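Local coordinates for protein LbaCas13a H328A (C2c2) (Lachnospiraceae bacterium NK4A179, PDB 5WLH) that binds a CRISPR guide RNA, here a pre-crRNA, and belongs to the RNA-targeting Cas13a nucleases, which cut RNA under the direction of that guide, at residues K317-V321 / N391-F395; L697-L703 / V865-K870; M921-H926 / V963-D968; F1015-V1021 / R1062-V1066; K1357-Q1361 / M1375-I1379. All blocks are in the same frame, centred on the assembly; numbering follows the deposited sequence.

Overall arrangement
Of the five contacts in this largely helical chain, interaction 3 is the buried one, its centre about 19 Å from that of the chain: two antiparallel helices share an apolar seam edged by a histidine-aspartate pair. The other four are only partly buried. Interactions 1 and 2 join loops on opposite sides of the chain's centre, their own centres about 88 Å apart, yet one relies on an arginine gripping a carbonyl and the other on hydrocarbon alone. Interactions 4 and 5 mix both modes and share a neighbourhood: their segments touch through a salt bridge, Asp1064 OD1 to Arg1358 NH1 at 2.6 Å, linking helix 1062-1075 with helix 1357-1368.

Interaction 1 of 5, residues K317-V321 / N391-F395; sequences KLSDV and NGRYF
Val321, Arg393 and Leu318 carry this contact between two loops, and they meet through one flat group, the guanidinium of Arg393. Val321 CG1 sits over the centre of one of its faces, 3.4 Å from Arg393 CZ, and the two side chains cross at about a right angle. At the edge of the same group lies the backbone of Leu318: NE of Arg393 donates to Leu318 O in a nearly straight bond (166°), modelled at 2.5 Å, so short that its exact length is doubtful, while NH2 adds a weak, bent one to the same oxygen. The arginine, extended from CG to NE, spans the gap between the loops, and the edge bonds together with the methyl over its face probably restrict the turning of the group. Leu318 turns its two methyls to the phenol end of Tyr394, with CD1 3.6 Å from Tyr394 OH. Two carbonyl oxygens, Val321 O and Gly392 O, cannot bond each other and are bridged by a water that donates to both. The segments belong to the loops that follow helix 292-311 and helix 357-388; Tyr394 lies against Arg304, Leu305 and Leu308 of helix 292-311, and Asn401 of helix 398-417 bonds to Phe395 O.

Interaction 2 of 5, residues L697-L703 / V865-K870; sequences LGIELDL and VLKPYK
Ile699 meets three residues of the facing loop with three different carbons. Its CG2 rests on the ring of Pro868, 3.7 Å from Pro868 CG, while its CG1 lies over Leu866 CA. Ile699 CD1 is 3.9 Å from Val865 O and also near Val865 CG1. On one flank Leu697 CD2 touches Leu866 CD2 at 3.7 Å, the two leucines crossing at about a right angle. On the other, Leu701 CG stands anti to the backbone N (chi1 176°), which carries CD1 onto Pro868 CB at 3.8 Å, and Leu703 CD2 meets Lys870 CB at 3.7 Å. Pro868 is thus held between the ends of Ile699 and Leu701. The two loops run alongside each other in the same direction, the second extended from Pro868 on, but no hydrogen bond joins them, which distinguishes this apolar pairing from a parallel β-sheet. In the next shell, Phe724 of helix 709-732 touches both Leu697 and Val865, and Phe716 of that helix backs Pro868. A backbone bond to Val691 positions Ile699; Tyr652 OH is hydrogen-bonded to Val865 O.

Interaction 3 of 5, residues M921-H926 / V963-D968; sequences MLGFLH and VDAVID
Leu922, wedged among three residues of the facing helix, shows how one side chain can serve several neighbours. Its CB lies 3.9 Å from Ile967 CG2. At the fork the branches part: CD1 comes against the carboxylate of Asp964, 3.5 Å from Asp964 OD2, and CD2 packs at 4.0 Å on Asp968 CB, whose own carboxylate is engaged by Lys972 in a salt bridge. Leu925 enters one turn later, with CD2 3.6 Å from Asp964 N and also against Val963, while Met921, extended beyond CG, lies across Ile967 CD1. The polar side of the contact belongs to His926. Its NE2 donates to Asp964 OD2 at 2.7 Å, a short but bent bond (125°) and therefore weak; ring and carboxylate are nearly coplanar, 19° apart, and the oxygen sits at the ring edge. A water donates to Asp964 OD1 at 2.5 Å and also bonds His926 NE2, linking the carboxylate to the histidine by OD2 directly and by OD1 through the water. An alanine at Asp964 would probably leave His926 NE2 and the water without their shared acceptor and take away the packing surface beside Leu922 CD1. The short helical segments run antiparallel at 164° with axes 9.8 Å apart: antiparallel helix-helix packing, here joining helix 915-941 to helix 960-974 in the buried part of the protein, about 5 Å at nearest atoms from the bound RNA.

Interaction 4 of 5, residues F1015-V1021 / R1062-V1066; sequences FCNSDAV and RSDIV
The ring of Phe1015 and the guanidinium of Arg1062 pass side by side, their side chains pointing opposite ways and their planes 62° apart, so the pair is neither stacked nor perpendicular. Ile1065 CD1 lies in the plane of the phenyl ring at its edge, 3.5 Å from Phe1015 CE2, and NH2 of the arginine approaches the ring obliquely near CD1. The guanidinium spends its own edge on polar partners. NH2 donates to Ser1018 OG at 2.7 Å, almost straight (171°) and in the guanidinium plane, whereas NH1 makes a weak, bent bond of 2.9 Å to Asp1019 O. The bend at chi3 (-77°) brings the guanidinium up to these two acceptors. Ser1018 OG in turn gives its proton to Phe1015 O at 2.8 Å; one hydroxyl therefore receives from the arginine while bonding back to the carbonyl of Phe1015. Glu1002 takes NE in a salt bridge, which probably offsets part of the positive charge. Farther along, Val1021 CG2 and Val1066 CG1 are tightly packed at 3.5 Å, and Ala1020 O lies against Val1066 CG2. The segment 1015-1021 leaves helix 1008-1017 for a short strand, where Ala1020 and Val1021 both face Gln1024 in a classic beta bulge; the contact packs this two-stranded antiparallel hairpin and the helix before it onto the first turn of helix 1062-1075.

Interaction 5 of 5, residues K1357-Q1361 / M1375-I1379; sequences KRYLQ and MDEMI
Lys1357 NZ reaches Asp1376 OD1 at 2.5 Å, a short salt bridge in which the ammonium comes from above the carboxylate plane, 36° out of it. CG anti to the backbone N (chi1 178°) and the chain extended beyond it carry NZ of the lysine across to Asp1376. A water that donates to Asp1376 O also accepts a weak bond from NZ. Beside this salt bridge Ile1379 is the hub: CD1 touches Gln1361 CG at 3.6 Å and lies near Lys1357 CG, while CG2 meets Leu1360 CD1 at 3.9 Å. Met1375, bent at chi3 (-72°), crosses Gln1361 at about a right angle, SD 3.6 Å from Gln1361 O and CE against Gln1361 CG. With alanine in place of Met1375, CG, SD and CE go, and a gap would probably open beside Gln1361 CB and CG. This is a helix-helix contact near the chain's C-terminal end, the short helix 1375-1378 packing on the first turns of helix 1357-1368, with strand 1336-1344 of the four-stranded antiparallel sheet alongside.

Interaction 1 of 5, residues K317-V321 / N391-F395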
# COMPACT_ATOMS: atom_id res chain seq x y z
N LYS A 317 38.57 -15.46 12.81
CA LYS A 317 37.82 -16.25 11.84
C LYS A 317 38.39 -16.16 10.44
O LYS A 317 37.93 -16.87 9.55
CB LYS A 317 36.35 -15.82 11.82
CG LYS A 317 35.52 -16.46 12.92
CD LYS A 317 35.58 -17.98 12.83
CE LYS A 317 34.69 -18.64 13.86
NZ LYS A 317 35.16 -18.39 15.24
N LEU A 318 39.40 -15.31 10.22
CA LEU A 318 40.07 -15.22 8.93
C LEU A 318 41.42 -15.92 8.93
O LEU A 318 42.08 -15.94 7.89
CB LEU A 318 40.25 -13.76 8.54
CG LEU A 318 38.95 -12.99 8.43
CD1 LEU A 318 39.21 -11.54 8.03
CD2 LEU A 318 38.06 -13.71 7.40
N SER A 319 41.84 -16.48 10.07
CA SER A 319 43.18 -17.04 10.20
C SER A 319 43.34 -18.32 9.38
O SER A 319 44.29 -18.46 8.61
CB SER A 319 43.49 -17.29 11.67
OG SER A 319 44.89 -17.38 11.90
N ASP A 320 42.42 -19.27 9.56
CA ASP A 320 42.47 -20.56 8.88
C ASP A 320 41.53 -20.51 7.68
O ASP A 320 40.31 -20.55 7.84
CB ASP A 320 42.10 -21.69 9.83
CG ASP A 320 42.15 -23.06 9.17
OD1 ASP A 320 42.69 -23.17 8.06
OD2 ASP A 320 41.64 -24.03 9.77
N VAL A 321 42.11 -20.45 6.48
CA VAL A 321 41.32 -20.23 5.27
C VAL A 321 40.39 -21.41 4.98
O VAL A 321 39.41 -21.25 4.25
CB VAL A 321 42.24 -19.96 4.06
CG1 VAL A 321 43.33 -18.97 4.44
CG2 VAL A 321 42.83 -21.25 3.52
N ASN A 391 43.77 -15.83 -0.79
CA ASN A 391 44.30 -17.18 -0.67
C ASN A 391 43.23 -18.15 -0.18
O ASN A 391 43.44 -18.93 0.75
CB ASN A 391 45.53 -17.21 0.25
CG ASN A 391 46.50 -16.07 -0.03
OD1 ASN A 391 46.88 -15.32 0.88
ND2 ASN A 391 46.92 -15.93 -1.29
N GLY A 392 42.06 -18.08 -0.81
CA GLY A 392 40.97 -18.99 -0.51
C GLY A 392 39.98 -18.52 0.53
O GLY A 392 38.99 -19.22 0.77
N ARG A 393 40.22 -17.37 1.17
CA ARG A 393 39.30 -16.87 2.19
C ARG A 393 38.01 -16.37 1.56
O ARG A 393 36.92 -16.60 2.09
CB ARG A 393 39.94 -15.73 2.96
CG ARG A 393 40.81 -16.14 4.12
CD ARG A 393 41.58 -14.96 4.66
NE ARG A 393 42.65 -15.38 5.55
CZ ARG A 393 43.89 -15.65 5.15
NH1 ARG A 393 44.22 -15.55 3.87
NH2 ARG A 393 44.79 -16.04 6.04
N TYR A 394 38.14 -15.62 0.47
CA TYR A 394 37.05 -14.92 -0.18
C TYR A 394 36.78 -15.61 -1.51
O TYR A 394 37.16 -16.78 -1.70
CB TYR A 394 37.42 -13.44 -0.30
CG TYR A 394 38.06 -12.92 0.98
CD1 TYR A 394 37.35 -12.89 2.17
CD2 TYR A 394 39.39 -12.49 0.99
CE1 TYR A 394 37.94 -12.43 3.35
CE2 TYR A 394 39.98 -12.03 2.15
CZ TYR A 394 39.25 -12.01 3.33
OH TYR A 394 39.83 -11.56 4.49
N PHE A 395 36.15 -14.90 -2.44
CA PHE A 395 35.90 -15.51 -3.74
C PHE A 395 37.14 -15.43 -4.62
O PHE A 395 37.95 -14.50 -4.52
CB PHE A 395 34.69 -14.85 -4.40
CG PHE A 395 33.41 -15.05 -3.62
CD1 PHE A 395 32.72 -16.24 -3.68
CD2 PHE A 395 32.94 -14.05 -2.77
CE1 PHE A 395 31.54 -16.42 -2.94
CE2 PHE A 395 31.79 -14.23 -2.04
CZ PHE A 395 31.08 -15.42 -2.12
O HOH W 1 38.41 -21.54 1.68

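Interaction 2 of 5, residues L697-L703 / V865-K870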
# COMPACT_ATOMS: atom_id res chain seq x y z
N LEU A 697 -27.93 27.33 -4.78
CA LEU A 697 -29.26 26.82 -5.05
C LEU A 697 -30.38 27.62 -4.39
O LEU A 697 -31.50 27.60 -4.90
CB LEU A 697 -29.38 25.36 -4.58
CG LEU A 697 -28.49 24.35 -5.30
CD1 LEU A 697 -28.73 22.97 -4.71
CD2 LEU A 697 -28.73 24.33 -6.81
N GLY A 698 -30.11 28.29 -3.28
CA GLY A 698 -31.13 29.09 -2.64
C GLY A 698 -32.30 28.30 -2.11
O GLY A 698 -33.41 28.83 -1.99
N ILE A 699 -32.09 27.02 -1.79
CA ILE A 699 -33.17 26.21 -1.27
C ILE A 699 -33.43 26.62 0.17
O ILE A 699 -32.52 26.59 1.02
CB ILE A 699 -32.85 24.71 -1.36
CG1 ILE A 699 -32.45 24.33 -2.78
CG2 ILE A 699 -34.04 23.90 -0.91
CD1 ILE A 699 -31.96 22.90 -2.92
N GLU A 700 -34.66 27.00 0.47
CA GLU A 700 -35.07 27.16 1.86
C GLU A 700 -36.38 26.42 2.06
O GLU A 700 -37.35 26.66 1.34
CB GLU A 700 -35.18 28.63 2.27
CG GLU A 700 -33.95 29.12 3.03
CD GLU A 700 -33.92 28.70 4.50
OE1 GLU A 700 -33.41 29.49 5.33
OE2 GLU A 700 -34.40 27.59 4.84
N LEU A 701 -36.38 25.51 3.02
CA LEU A 701 -37.52 24.65 3.28
C LEU A 701 -38.42 25.31 4.32
O LEU A 701 -38.01 25.50 5.47
CB LEU A 701 -37.04 23.28 3.75
CG LEU A 701 -38.13 22.29 4.14
CD1 LEU A 701 -38.75 21.68 2.90
CD2 LEU A 701 -37.57 21.23 5.07
N ASP A 702 -39.64 25.67 3.91
CA ASP A 702 -40.59 26.29 4.81
C ASP A 702 -41.24 25.22 5.67
O ASP A 702 -41.98 24.37 5.16
CB ASP A 702 -41.64 27.08 4.03
CG ASP A 702 -41.06 28.31 3.37
OD1 ASP A 702 -40.03 28.81 3.87
OD2 ASP A 702 -41.64 28.77 2.36
N LEU A 703 -40.96 25.25 6.97
CA LEU A 703 -41.64 24.38 7.91
C LEU A 703 -42.41 25.23 8.93
O LEU A 703 -42.64 24.81 10.07
CB LEU A 703 -40.64 23.45 8.61
CG LEU A 703 -39.84 22.52 7.69
CD1 LEU A 703 -38.79 21.76 8.48
CD2 LEU A 703 -40.74 21.56 6.95
N VAL A 865 -35.87 20.03 -7.67
CA VAL A 865 -35.12 19.95 -6.42
C VAL A 865 -35.16 21.27 -5.67
O VAL A 865 -35.20 21.29 -4.43
CB VAL A 865 -33.67 19.50 -6.72
CG1 VAL A 865 -32.77 19.73 -5.53
CG2 VAL A 865 -33.65 18.05 -7.17
N LEU A 866 -35.18 22.40 -6.38
CA LEU A 866 -35.16 23.70 -5.72
C LEU A 866 -36.44 24.02 -4.97
O LEU A 866 -36.45 24.97 -4.19
CB LEU A 866 -34.89 24.82 -6.73
CG LEU A 866 -33.71 24.63 -7.69
CD1 LEU A 866 -33.64 25.78 -8.67
CD2 LEU A 866 -32.40 24.50 -6.94
N LYS A 867 -37.52 23.26 -5.16
CA LYS A 867 -38.82 23.57 -4.56
C LYS A 867 -39.33 22.41 -3.71
O LYS A 867 -40.36 21.80 -4.02
CB LYS A 867 -39.82 23.93 -5.65
CG LYS A 867 -39.45 25.20 -6.40
CD LYS A 867 -39.68 26.43 -5.54
CE LYS A 867 -38.74 27.56 -5.92
NZ LYS A 867 -37.47 27.52 -5.12
N PRO A 868 -38.65 22.09 -2.61
CA PRO A 868 -39.15 21.05 -1.72
C PRO A 868 -40.39 21.51 -0.98
O PRO A 868 -40.56 22.70 -0.70
CB PRO A 868 -37.99 20.82 -0.74
CG PRO A 868 -37.32 22.16 -0.68
CD PRO A 868 -37.44 22.74 -2.06
N TYR A 869 -41.24 20.56 -0.65
CA TYR A 869 -42.42 20.83 0.17
C TYR A 869 -42.66 19.62 1.05
O TYR A 869 -42.88 18.51 0.56
CB TYR A 869 -43.64 21.17 -0.71
CG TYR A 869 -44.27 19.98 -1.40
CD1 TYR A 869 -43.58 19.26 -2.37
CD2 TYR A 869 -45.56 19.58 -1.07
CE1 TYR A 869 -44.16 18.17 -2.99
CE2 TYR A 869 -46.15 18.49 -1.68
CZ TYR A 869 -45.44 17.79 -2.64
OH TYR A 869 -46.03 16.70 -3.26
N LYS A 870 -42.58 19.83 2.37
CA LYS A 870 -42.80 18.74 3.31
C LYS A 870 -44.24 18.27 3.24
O LYS A 870 -45.17 19.09 3.24
CB LYS A 870 -42.45 19.19 4.73
CG LYS A 870 -42.21 18.04 5.70
CD LYS A 870 -43.45 17.76 6.53
CE LYS A 870 -43.41 16.39 7.18
NZ LYS A 870 -44.58 16.20 8.08

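Interaction 3 of 5, residues M921-H926 / V963-D968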
# COMPACT_ATOMS: atom_id res chain seq x y z
N MET A 921 -13.67 -3.30 -2.64
CA MET A 921 -13.38 -4.18 -3.77
C MET A 921 -13.74 -3.52 -5.09
O MET A 921 -12.96 -3.56 -6.04
CB MET A 921 -14.14 -5.51 -3.61
CG MET A 921 -13.79 -6.54 -4.67
SD MET A 921 -14.77 -8.03 -4.31
CE MET A 921 -13.81 -9.30 -5.12
N LEU A 922 -14.90 -2.87 -5.15
CA LEU A 922 -15.27 -2.15 -6.36
C LEU A 922 -14.26 -1.05 -6.67
O LEU A 922 -13.88 -0.86 -7.84
CB LEU A 922 -16.67 -1.58 -6.20
CG LEU A 922 -17.33 -1.00 -7.44
CD1 LEU A 922 -17.23 -1.98 -8.62
CD2 LEU A 922 -18.78 -0.68 -7.10
N GLY A 923 -13.81 -0.34 -5.64
CA GLY A 923 -12.82 0.70 -5.85
C GLY A 923 -11.50 0.16 -6.39
O GLY A 923 -10.86 0.79 -7.22
N PHE A 924 -11.10 -1.03 -5.93
CA PHE A 924 -9.87 -1.63 -6.44
C PHE A 924 -10.02 -2.02 -7.90
O PHE A 924 -9.08 -1.91 -8.69
CB PHE A 924 -9.50 -2.86 -5.60
CG PHE A 924 -8.83 -2.51 -4.29
CD1 PHE A 924 -7.77 -1.64 -4.26
CD2 PHE A 924 -9.28 -3.07 -3.09
CE1 PHE A 924 -7.15 -1.31 -3.04
CE2 PHE A 924 -8.66 -2.75 -1.88
CZ PHE A 924 -7.59 -1.88 -1.87
N LEU A 925 -11.19 -2.52 -8.27
CA LEU A 925 -11.45 -2.80 -9.68
C LEU A 925 -11.32 -1.54 -10.51
O LEU A 925 -10.70 -1.54 -11.58
CB LEU A 925 -12.83 -3.42 -9.85
CG LEU A 925 -13.12 -3.78 -11.31
CD1 LEU A 925 -12.30 -5.00 -11.67
CD2 LEU A 925 -14.62 -4.06 -11.49
N HIS A 926 -11.93 -0.44 -10.04
CA HIS A 926 -11.83 0.82 -10.76
C HIS A 926 -10.38 1.27 -10.90
O HIS A 926 -9.98 1.78 -11.96
CB HIS A 926 -12.59 1.91 -10.02
CG HIS A 926 -14.05 1.65 -9.94
ND1 HIS A 926 -14.86 2.29 -9.02
CD2 HIS A 926 -14.86 0.82 -10.64
CE1 HIS A 926 -16.10 1.87 -9.16
NE2 HIS A 926 -16.13 0.99 -10.14
N VAL A 963 -17.98 -7.40 -14.42
CA VAL A 963 -17.49 -7.59 -13.06
C VAL A 963 -17.93 -6.43 -12.20
O VAL A 963 -18.39 -6.61 -11.07
CB VAL A 963 -15.97 -7.74 -13.04
CG1 VAL A 963 -15.50 -7.94 -11.60
CG2 VAL A 963 -15.57 -8.93 -13.89
N ASP A 964 -17.76 -5.22 -12.73
CA ASP A 964 -18.17 -4.01 -12.05
C ASP A 964 -19.64 -4.08 -11.64
O ASP A 964 -19.98 -3.87 -10.48
CB ASP A 964 -17.90 -2.80 -12.94
CG ASP A 964 -18.03 -1.49 -12.20
OD1 ASP A 964 -19.18 -1.10 -11.88
OD2 ASP A 964 -17.00 -0.85 -11.91
N ALA A 965 -20.51 -4.41 -12.60
CA ALA A 965 -21.94 -4.45 -12.31
C ALA A 965 -22.25 -5.50 -11.26
O ALA A 965 -23.13 -5.29 -10.41
CB ALA A 965 -22.72 -4.74 -13.59
N VAL A 966 -21.55 -6.63 -11.30
CA VAL A 966 -21.80 -7.68 -10.31
C VAL A 966 -21.40 -7.21 -8.93
O VAL A 966 -22.15 -7.36 -7.96
CB VAL A 966 -21.05 -8.96 -10.70
CG1 VAL A 966 -21.07 -9.90 -9.54
CG2 VAL A 966 -21.69 -9.60 -11.94
N ILE A 967 -20.18 -6.67 -8.80
CA ILE A 967 -19.74 -6.20 -7.49
C ILE A 967 -20.65 -5.10 -6.99
O ILE A 967 -21.02 -5.06 -5.82
CB ILE A 967 -18.28 -5.74 -7.53
CG1 ILE A 967 -17.37 -6.88 -7.98
CG2 ILE A 967 -17.86 -5.28 -6.11
CD1 ILE A 967 -15.89 -6.48 -7.98
N ASP A 968 -21.02 -4.17 -7.88
CA ASP A 968 -21.92 -3.08 -7.52
C ASP A 968 -23.24 -3.61 -7.01
O ASP A 968 -23.81 -3.08 -6.04
CB ASP A 968 -22.12 -2.16 -8.73
CG ASP A 968 -23.17 -1.09 -8.47
OD1 ASP A 968 -22.81 -0.03 -7.93
OD2 ASP A 968 -24.36 -1.32 -8.81
O HOH W 2 -19.03 1.15 -10.69

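Interaction 4 of 5, residues F1015-V1021 / R1062-V1066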
# COMPACT_ATOMS: atom_id res chain seq x y z
N PHE A 1015 -37.01 -1.26 29.28
CA PHE A 1015 -35.96 -0.26 29.23
C PHE A 1015 -36.30 0.87 28.26
O PHE A 1015 -36.04 2.04 28.56
CB PHE A 1015 -34.65 -0.94 28.83
CG PHE A 1015 -33.46 -0.04 28.82
CD1 PHE A 1015 -32.80 0.26 30.00
CD2 PHE A 1015 -32.97 0.48 27.64
CE1 PHE A 1015 -31.69 1.08 30.00
CE2 PHE A 1015 -31.86 1.30 27.63
CZ PHE A 1015 -31.22 1.60 28.81
N CYS A 1016 -36.90 0.54 27.11
CA CYS A 1016 -37.24 1.58 26.15
C CYS A 1016 -38.46 2.38 26.60
O CYS A 1016 -38.61 3.54 26.19
CB CYS A 1016 -37.50 0.97 24.77
SG CYS A 1016 -36.11 0.03 24.11
N ASN A 1017 -39.33 1.79 27.40
CA ASN A 1017 -40.49 2.49 27.92
C ASN A 1017 -40.20 3.22 29.23
O ASN A 1017 -41.09 3.90 29.75
CB ASN A 1017 -41.66 1.52 28.11
CG ASN A 1017 -42.35 1.19 26.80
OD1 ASN A 1017 -43.03 2.03 26.22
ND2 ASN A 1017 -42.15 -0.03 26.32
N SER A 1018 -38.99 3.09 29.76
CA SER A 1018 -38.59 3.81 30.95
C SER A 1018 -38.19 5.24 30.61
O SER A 1018 -37.79 5.54 29.48
CB SER A 1018 -37.43 3.09 31.63
OG SER A 1018 -36.22 3.41 30.98
N ASP A 1019 -38.30 6.12 31.59
CA ASP A 1019 -37.90 7.51 31.39
C ASP A 1019 -36.38 7.61 31.35
O ASP A 1019 -35.68 6.99 32.16
CB ASP A 1019 -38.46 8.40 32.50
CG ASP A 1019 -39.83 8.95 32.17
OD1 ASP A 1019 -40.54 8.33 31.35
OD2 ASP A 1019 -40.20 10.00 32.73
N ALA A 1020 -35.87 8.39 30.40
CA ALA A 1020 -34.44 8.64 30.27
C ALA A 1020 -34.04 9.96 30.92
O ALA A 1020 -33.19 9.97 31.82
CB ALA A 1020 -34.03 8.62 28.79
N VAL A 1021 -34.64 11.06 30.49
CA VAL A 1021 -34.41 12.38 31.07
C VAL A 1021 -35.71 13.18 31.00
O VAL A 1021 -36.28 13.35 29.92
CB VAL A 1021 -33.27 13.13 30.35
CG1 VAL A 1021 -33.44 14.64 30.47
CG2 VAL A 1021 -31.94 12.72 30.93
N ARG A 1062 -27.35 3.31 30.19
CA ARG A 1062 -28.36 4.33 30.42
C ARG A 1062 -27.74 5.73 30.39
O ARG A 1062 -28.27 6.63 29.73
CB ARG A 1062 -29.06 4.07 31.76
CG ARG A 1062 -30.11 5.11 32.11
CD ARG A 1062 -30.90 4.72 33.36
NE ARG A 1062 -31.90 3.69 33.09
CZ ARG A 1062 -33.09 3.93 32.54
NH1 ARG A 1062 -33.42 5.16 32.17
NH2 ARG A 1062 -33.94 2.93 32.34
N SER A 1063 -26.61 5.91 31.08
CA SER A 1063 -26.01 7.24 31.15
C SER A 1063 -25.56 7.73 29.78
O SER A 1063 -25.56 8.94 29.53
CB SER A 1063 -24.84 7.25 32.14
OG SER A 1063 -23.78 6.42 31.71
N ASP A 1064 -25.18 6.81 28.89
CA ASP A 1064 -24.93 7.18 27.50
C ASP A 1064 -26.19 7.75 26.86
O ASP A 1064 -26.15 8.79 26.20
CB ASP A 1064 -24.45 5.97 26.70
CG ASP A 1064 -23.04 5.53 27.07
OD1 ASP A 1064 -22.24 6.39 27.48
OD2 ASP A 1064 -22.75 4.33 26.93
N ILE A 1065 -27.31 7.05 27.03
CA ILE A 1065 -28.57 7.47 26.43
C ILE A 1065 -29.03 8.77 27.07
O ILE A 1065 -29.58 9.66 26.40
CB ILE A 1065 -29.62 6.36 26.58
CG1 ILE A 1065 -29.15 5.10 25.83
CG2 ILE A 1065 -30.96 6.81 26.07
CD1 ILE A 1065 -29.78 3.84 26.32
N VAL A 1066 -28.80 8.92 28.37
CA VAL A 1066 -29.08 10.18 29.05
C VAL A 1066 -28.27 11.31 28.42
O VAL A 1066 -28.81 12.36 28.07
CB VAL A 1066 -28.78 10.03 30.56
CG1 VAL A 1066 -28.73 11.40 31.24
CG2 VAL A 1066 -29.80 9.10 31.20

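Interaction 5 of 5, residues K1357-Q1361 / M1375-I1379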
# COMPACT_ATOMS: atom_id res chain seq x y z
N LYS A 1357 -11.70 10.49 24.17
CA LYS A 1357 -10.94 9.52 24.94
C LYS A 1357 -11.60 8.14 24.90
O LYS A 1357 -10.90 7.12 24.86
CB LYS A 1357 -10.79 9.99 26.39
CG LYS A 1357 -10.04 8.98 27.28
CD LYS A 1357 -9.74 9.52 28.69
CE LYS A 1357 -8.93 8.49 29.48
NZ LYS A 1357 -8.63 8.92 30.89
N ARG A 1358 -12.93 8.09 24.90
CA ARG A 1358 -13.61 6.81 24.89
C ARG A 1358 -13.33 6.04 23.60
O ARG A 1358 -13.09 4.82 23.62
CB ARG A 1358 -15.11 7.03 25.07
CG ARG A 1358 -15.98 5.81 24.86
CD ARG A 1358 -17.40 6.21 25.18
NE ARG A 1358 -18.33 5.09 25.15
CZ ARG A 1358 -19.52 5.13 25.73
NH1 ARG A 1358 -19.89 6.22 26.39
NH2 ARG A 1358 -20.33 4.09 25.66
N TYR A 1359 -13.36 6.74 22.46
CA TYR A 1359 -13.01 6.11 21.19
C TYR A 1359 -11.57 5.61 21.22
O TYR A 1359 -11.28 4.46 20.86
CB TYR A 1359 -13.21 7.12 20.07
CG TYR A 1359 -12.97 6.59 18.67
CD1 TYR A 1359 -11.68 6.48 18.15
CD2 TYR A 1359 -14.03 6.22 17.86
CE1 TYR A 1359 -11.47 6.00 16.85
CE2 TYR A 1359 -13.83 5.75 16.58
CZ TYR A 1359 -12.55 5.63 16.08
OH TYR A 1359 -12.37 5.15 14.80
N LEU A 1360 -10.64 6.47 21.66
CA LEU A 1360 -9.23 6.10 21.70
C LEU A 1360 -8.99 4.90 22.61
O LEU A 1360 -8.10 4.09 22.34
CB LEU A 1360 -8.39 7.29 22.14
CG LEU A 1360 -8.43 8.51 21.23
CD1 LEU A 1360 -7.64 9.66 21.83
CD2 LEU A 1360 -7.90 8.16 19.82
N GLN A 1361 -9.77 4.78 23.68
CA GLN A 1361 -9.65 3.61 24.54
C GLN A 1361 -9.97 2.33 23.78
O GLN A 1361 -9.29 1.32 23.95
CB GLN A 1361 -10.58 3.73 25.75
CG GLN A 1361 -9.98 4.48 26.92
CD GLN A 1361 -11.02 4.85 27.96
OE1 GLN A 1361 -10.76 5.65 28.85
NE2 GLN A 1361 -12.20 4.26 27.84
N MET A 1375 -4.59 3.02 30.17
CA MET A 1375 -5.00 3.89 29.07
C MET A 1375 -5.05 5.34 29.48
O MET A 1375 -4.85 6.22 28.63
CB MET A 1375 -6.34 3.41 28.53
CG MET A 1375 -6.21 2.01 27.99
SD MET A 1375 -7.63 1.43 27.09
CE MET A 1375 -8.83 1.18 28.39
N ASP A 1376 -5.29 5.63 30.77
CA ASP A 1376 -5.19 7.01 31.23
C ASP A 1376 -3.81 7.59 30.98
O ASP A 1376 -3.67 8.74 30.55
CB ASP A 1376 -5.53 7.08 32.73
CG ASP A 1376 -6.95 6.67 33.02
OD1 ASP A 1376 -7.83 6.88 32.15
OD2 ASP A 1376 -7.19 6.15 34.13
N GLU A 1377 -2.76 6.81 31.25
CA GLU A 1377 -1.42 7.32 30.99
C GLU A 1377 -1.12 7.35 29.49
O GLU A 1377 -0.45 8.27 29.00
CB GLU A 1377 -0.38 6.48 31.73
CG GLU A 1377 0.27 7.23 32.90
CD GLU A 1377 1.20 6.36 33.72
OE1 GLU A 1377 1.49 6.73 34.88
OE2 GLU A 1377 1.65 5.30 33.22
N MET A 1378 -1.61 6.36 28.74
CA MET A 1378 -1.25 6.26 27.33
C MET A 1378 -1.94 7.33 26.49
O MET A 1378 -1.36 7.85 25.52
CB MET A 1378 -1.59 4.87 26.81
CG MET A 1378 -1.20 4.67 25.34
SD MET A 1378 -1.31 2.93 24.87
CE MET A 1378 0.11 2.25 25.72
N ILE A 1379 -3.18 7.66 26.82
CA ILE A 1379 -3.94 8.61 26.01
C ILE A 1379 -3.55 10.03 26.39
O ILE A 1379 -3.54 10.40 27.57
CB ILE A 1379 -5.45 8.38 26.17
CG1 ILE A 1379 -5.83 6.99 25.66
CG2 ILE A 1379 -6.21 9.50 25.46
CD1 ILE A 1379 -7.28 6.63 25.87
O HOH W 3 -5.86 10.22 29.36